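Local coordinates for StAR-related lipid transfer protein 13 (Homo sapiens, PDB 2PSO) that acts as a GTPase-activating protein for RhoA and perhaps Cdc42, the part present here being its lipid-binding START domain, at residues D135-K143 and L153-A163. Residues are numbered along the deposited sequence; the frame is centred on the assembly and turned at random.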
loop_
_atom_site.group_PDB
_atom_site.type_symbol
_atom_site.label_atom_id
_atom_site.label_comp_id
_atom_site.label_asym_id
_atom_site.label_seq_id
_atom_site.Cartn_x
_atom_site.Cartn_y
_atom_site.Cartn_z
ATOM N N ASP A 135 -0.170 13.851 -2.028
ATOM C CA ASP A 135 -0.885 14.239 -0.799
ATOM C C ASP A 135 -2.107 13.379 -0.475
ATOM O O ASP A 135 -2.787 12.875 -1.376
ATOM C CB ASP A 135 -1.292 15.702 -0.856
ATOM C CG ASP A 135 -0.138 16.598 -1.209
ATOM O OD1 ASP A 135 1.024 16.181 -0.996
ATOM O OD2 ASP A 135 -0.396 17.718 -1.705
ATOM N N PHE A 136 -2.378 13.213 0.816
ATOM C CA PHE A 136 -3.347 12.213 1.252
ATOM C C PHE A 136 -4.257 12.701 2.349
ATOM O O PHE A 136 -3.840 13.419 3.247
ATOM C CB PHE A 136 -2.652 10.932 1.723
ATOM C CG PHE A 136 -1.917 10.208 0.634
ATOM C CD1 PHE A 136 -0.739 10.722 0.104
ATOM C CD2 PHE A 136 -2.393 9.012 0.144
ATOM C CE1 PHE A 136 -0.060 10.064 -0.897
ATOM C CE2 PHE A 136 -1.707 8.342 -0.858
ATOM C CZ PHE A 136 -0.545 8.870 -1.377
ATOM N N VAL A 137 -5.510 12.296 2.272
ATOM C CA VAL A 137 -6.493 12.622 3.273
ATOM C C VAL A 137 -7.380 11.426 3.259
ATOM O O VAL A 137 -8.006 11.116 2.263
ATOM C CB VAL A 137 -7.338 13.850 2.898
ATOM C CG1 VAL A 137 -8.431 14.077 3.944
ATOM C CG2 VAL A 137 -6.447 15.085 2.730
ATOM N N VAL A 138 -7.452 10.750 4.381
ATOM C CA VAL A 138 -7.932 9.405 4.373
ATOM C C VAL A 138 -8.829 9.125 5.579
ATOM O O VAL A 138 -8.630 9.696 6.642
ATOM C CB VAL A 138 -6.703 8.518 4.322
ATOM C CG1 VAL A 138 -6.798 7.372 5.289
ATOM C CG2 VAL A 138 -6.496 8.066 2.921
ATOM N N LEU A 139 -9.863 8.317 5.387
ATOM C CA LEU A 139 -10.595 7.715 6.480
ATOM C C LEU A 139 -9.853 6.403 6.872
ATOM O O LEU A 139 -9.712 5.517 6.035
ATOM C CB LEU A 139 -11.995 7.413 5.956
ATOM C CG LEU A 139 -13.052 6.718 6.824
ATOM C CD1 LEU A 139 -13.486 7.616 7.950
ATOM C CD2 LEU A 139 -14.269 6.324 5.981
ATOM N N ARG A 140 -9.324 6.272 8.087
ATOM C CA ARG A 140 -8.677 4.999 8.492
ATOM C C ARG A 140 -9.459 4.468 9.639
ATOM O O ARG A 140 -9.881 5.231 10.499
ATOM C CB ARG A 140 -7.261 5.163 9.080
ATOM C CG ARG A 140 -6.469 6.312 8.610
ATOM C CD ARG A 140 -5.539 6.724 9.683
ATOM N NE ARG A 140 -4.147 6.489 9.344
ATOM C CZ ARG A 140 -3.137 6.780 10.149
ATOM N NH1 ARG A 140 -1.900 6.525 9.767
ATOM N NH2 ARG A 140 -3.366 7.346 11.327
ATOM N N THR A 141 -9.579 3.159 9.712
ATOM C CA THR A 141 -10.109 2.565 10.889
ATOM C C THR A 141 -9.195 1.386 11.163
ATOM O O THR A 141 -8.570 0.881 10.243
ATOM C CB THR A 141 -11.623 2.175 10.697
ATOM O OG1 THR A 141 -12.049 1.277 11.735
ATOM C CG2 THR A 141 -11.877 1.537 9.349
ATOM N N TRP A 142 -9.060 0.957 12.412
ATOM C CA TRP A 142 -8.145 -0.148 12.679
ATOM C C TRP A 142 -8.781 -1.031 13.699
ATOM O O TRP A 142 -9.713 -0.611 14.360
ATOM C CB TRP A 142 -6.795 0.324 13.162
ATOM C CG TRP A 142 -6.841 1.233 14.332
ATOM C CD1 TRP A 142 -6.593 0.902 15.624
ATOM C CD2 TRP A 142 -7.126 2.647 14.327
ATOM N NE1 TRP A 142 -6.725 2.010 16.435
ATOM C CE2 TRP A 142 -7.055 3.092 15.667
ATOM C CE3 TRP A 142 -7.463 3.569 13.325
ATOM C CZ2 TRP A 142 -7.319 4.407 16.039
ATOM C CZ3 TRP A 142 -7.724 4.882 13.694
ATOM C CH2 TRP A 142 -7.640 5.291 15.046
ATOM N N LYS A 143 -8.274 -2.252 13.822
ATOM C CA LYS A 143 -8.962 -3.276 14.556
ATOM C C LYS A 143 -7.907 -4.222 15.113
ATOM O O LYS A 143 -7.110 -4.738 14.361
ATOM C CB LYS A 143 -9.906 -4.013 13.592
ATOM C CG LYS A 143 -11.028 -4.854 14.230
ATOM C CD LYS A 143 -12.387 -4.153 14.179
ATOM N N LEU A 153 -5.534 -2.575 9.462
ATOM C CA LEU A 153 -5.736 -1.148 9.318
ATOM C C LEU A 153 -6.303 -0.910 7.902
ATOM O O LEU A 153 -5.751 -1.388 6.934
ATOM C CB LEU A 153 -4.414 -0.401 9.619
ATOM C CG LEU A 153 -4.348 1.057 9.145
ATOM C CD1 LEU A 153 -5.449 1.978 9.694
ATOM C CD2 LEU A 153 -2.973 1.666 9.353
ATOM N N VAL A 154 -7.399 -0.196 7.768
ATOM C CA VAL A 154 -7.934 0.067 6.430
ATOM C C VAL A 154 -8.179 1.555 6.140
ATOM O O VAL A 154 -8.578 2.354 7.021
ATOM C CB VAL A 154 -9.261 -0.691 6.105
ATOM C CG1 VAL A 154 -9.379 -2.059 6.822
ATOM C CG2 VAL A 154 -10.405 0.176 6.430
ATOM N N SER A 155 -7.925 1.921 4.887
ATOM C CA SER A 155 -7.950 3.306 4.517
ATOM C C SER A 155 -8.626 3.564 3.182
ATOM O O SER A 155 -8.649 2.697 2.316
ATOM C CB SER A 155 -6.508 3.803 4.465
ATOM O OG SER A 155 -5.850 3.574 5.690
ATOM N N LEU A 156 -9.180 4.757 3.005
ATOM C CA LEU A 156 -9.687 5.164 1.689
ATOM C C LEU A 156 -9.723 6.661 1.707
ATOM O O LEU A 156 -9.931 7.236 2.755
ATOM C CB LEU A 156 -11.078 4.610 1.430
ATOM C CG LEU A 156 -12.059 4.718 2.599
ATOM C CD1 LEU A 156 -13.131 5.757 2.313
ATOM C CD2 LEU A 156 -12.682 3.379 2.883
ATOM N N SER A 157 -9.474 7.282 0.566
ATOM C CA SER A 157 -9.301 8.724 0.481
ATOM C C SER A 157 -10.637 9.392 0.636
ATOM O O SER A 157 -11.658 8.840 0.216
ATOM C CB SER A 157 -8.651 9.132 -0.857
ATOM O OG SER A 157 -7.227 8.964 -0.859
ATOM N N VAL A 158 -10.645 10.556 1.274
ATOM C CA VAL A 158 -11.855 11.359 1.381
ATOM C C VAL A 158 -11.456 12.807 1.228
ATOM O O VAL A 158 -10.281 13.101 1.033
ATOM C CB VAL A 158 -12.544 11.193 2.752
ATOM C CG1 VAL A 158 -12.990 9.755 2.975
ATOM C CG2 VAL A 158 -11.610 11.627 3.855
ATOM N N GLU A 159 -12.422 13.709 1.314
ATOM C CA GLU A 159 -12.134 15.128 1.422
ATOM C C GLU A 159 -12.555 15.635 2.790
ATOM O O GLU A 159 -13.572 15.205 3.338
ATOM C CB GLU A 159 -12.927 15.896 0.388
ATOM C CG GLU A 159 -12.352 15.824 -0.991
ATOM C CD GLU A 159 -13.313 16.388 -1.989
ATOM O OE1 GLU A 159 -13.189 16.077 -3.192
ATOM O OE2 GLU A 159 -14.209 17.135 -1.535
ATOM N N HIS A 160 -11.802 16.573 3.339
ATOM C CA HIS A 160 -12.252 17.195 4.575
ATOM C C HIS A 160 -12.263 18.687 4.434
ATOM O O HIS A 160 -11.364 19.248 3.832
ATOM C CB HIS A 160 -11.396 16.797 5.797
ATOM C CG HIS A 160 -12.142 16.921 7.089
ATOM N ND1 HIS A 160 -12.137 18.075 7.844
ATOM C CD2 HIS A 160 -12.990 16.067 7.712
ATOM C CE1 HIS A 160 -12.927 17.913 8.891
ATOM N NE2 HIS A 160 -13.452 16.703 8.839
ATOM N N GLU A 161 -13.266 19.329 5.017
ATOM C CA GLU A 161 -13.367 20.786 4.981
ATOM C C GLU A 161 -12.157 21.503 5.601
ATOM O O GLU A 161 -12.030 22.711 5.470
ATOM C CB GLU A 161 -14.674 21.258 5.646
ATOM N N GLU A 162 -11.267 20.761 6.263
ATOM C CA GLU A 162 -10.118 21.355 6.955
ATOM C C GLU A 162 -8.782 20.808 6.487
ATOM O O GLU A 162 -7.735 21.198 6.990
ATOM C CB GLU A 162 -10.237 21.147 8.457
ATOM C CG GLU A 162 -11.343 21.963 9.076
ATOM C CD GLU A 162 -11.444 21.749 10.562
ATOM O OE1 GLU A 162 -10.389 21.810 11.233
ATOM O OE2 GLU A 162 -12.573 21.520 11.058
ATOM N N ALA A 163 -8.822 19.900 5.524
ATOM C CA ALA A 163 -7.608 19.361 4.949
ATOM C C ALA A 163 -7.377 19.918 3.538
ATOM O O ALA A 163 -7.644 19.247 2.538
ATOM C CB ALA A 163 -7.691 17.857 4.928
#
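Leu139 and Leu156 exchange both backbone hydrogen bonds, Leu139 N to Leu156 O at 2.8 Å and the longer Leu156 N to Leu139 O at 3.2 Å, and Thr141 and Val154 form the next such pair of this antiparallel ladder. The strand axes run at 145°, and one further bond, from Val158 N to Val137 O (2.9 Å), extends the pairing past Ser157. On the face bearing Leu139 and Thr141, side chains lie alongside their partners: Thr141 CG2 meets Val154 CG2 at 3.5 Å, while Leu139 CD2 touches Leu156 CD1. The other face carries Arg140, Trp142, Leu153 and Ser155. With CG anti to the backbone N (chi1 164°), Leu153 sends CD1 across to Arg140 CB, 3.7 Å away, and obliquely to the Trp142 ring; the Arg140 guanidinium reaches on to a salt bridge with Glu119. Val138 rests CG1 on Ser155 CB at 3.7 Å and CG2 over the Leu156 carbonyl; an alanine here would probably open a gap beside both. Beyond the ladder, the chain after Val158 bends into a type I turn, His160 to Ala163, bringing Ala163 CB against Val137 CG2 at 3.8 Å. The two strands form a beta hairpin in the curved sheet of the START fold, where Leu153 also packs on helix 87-96.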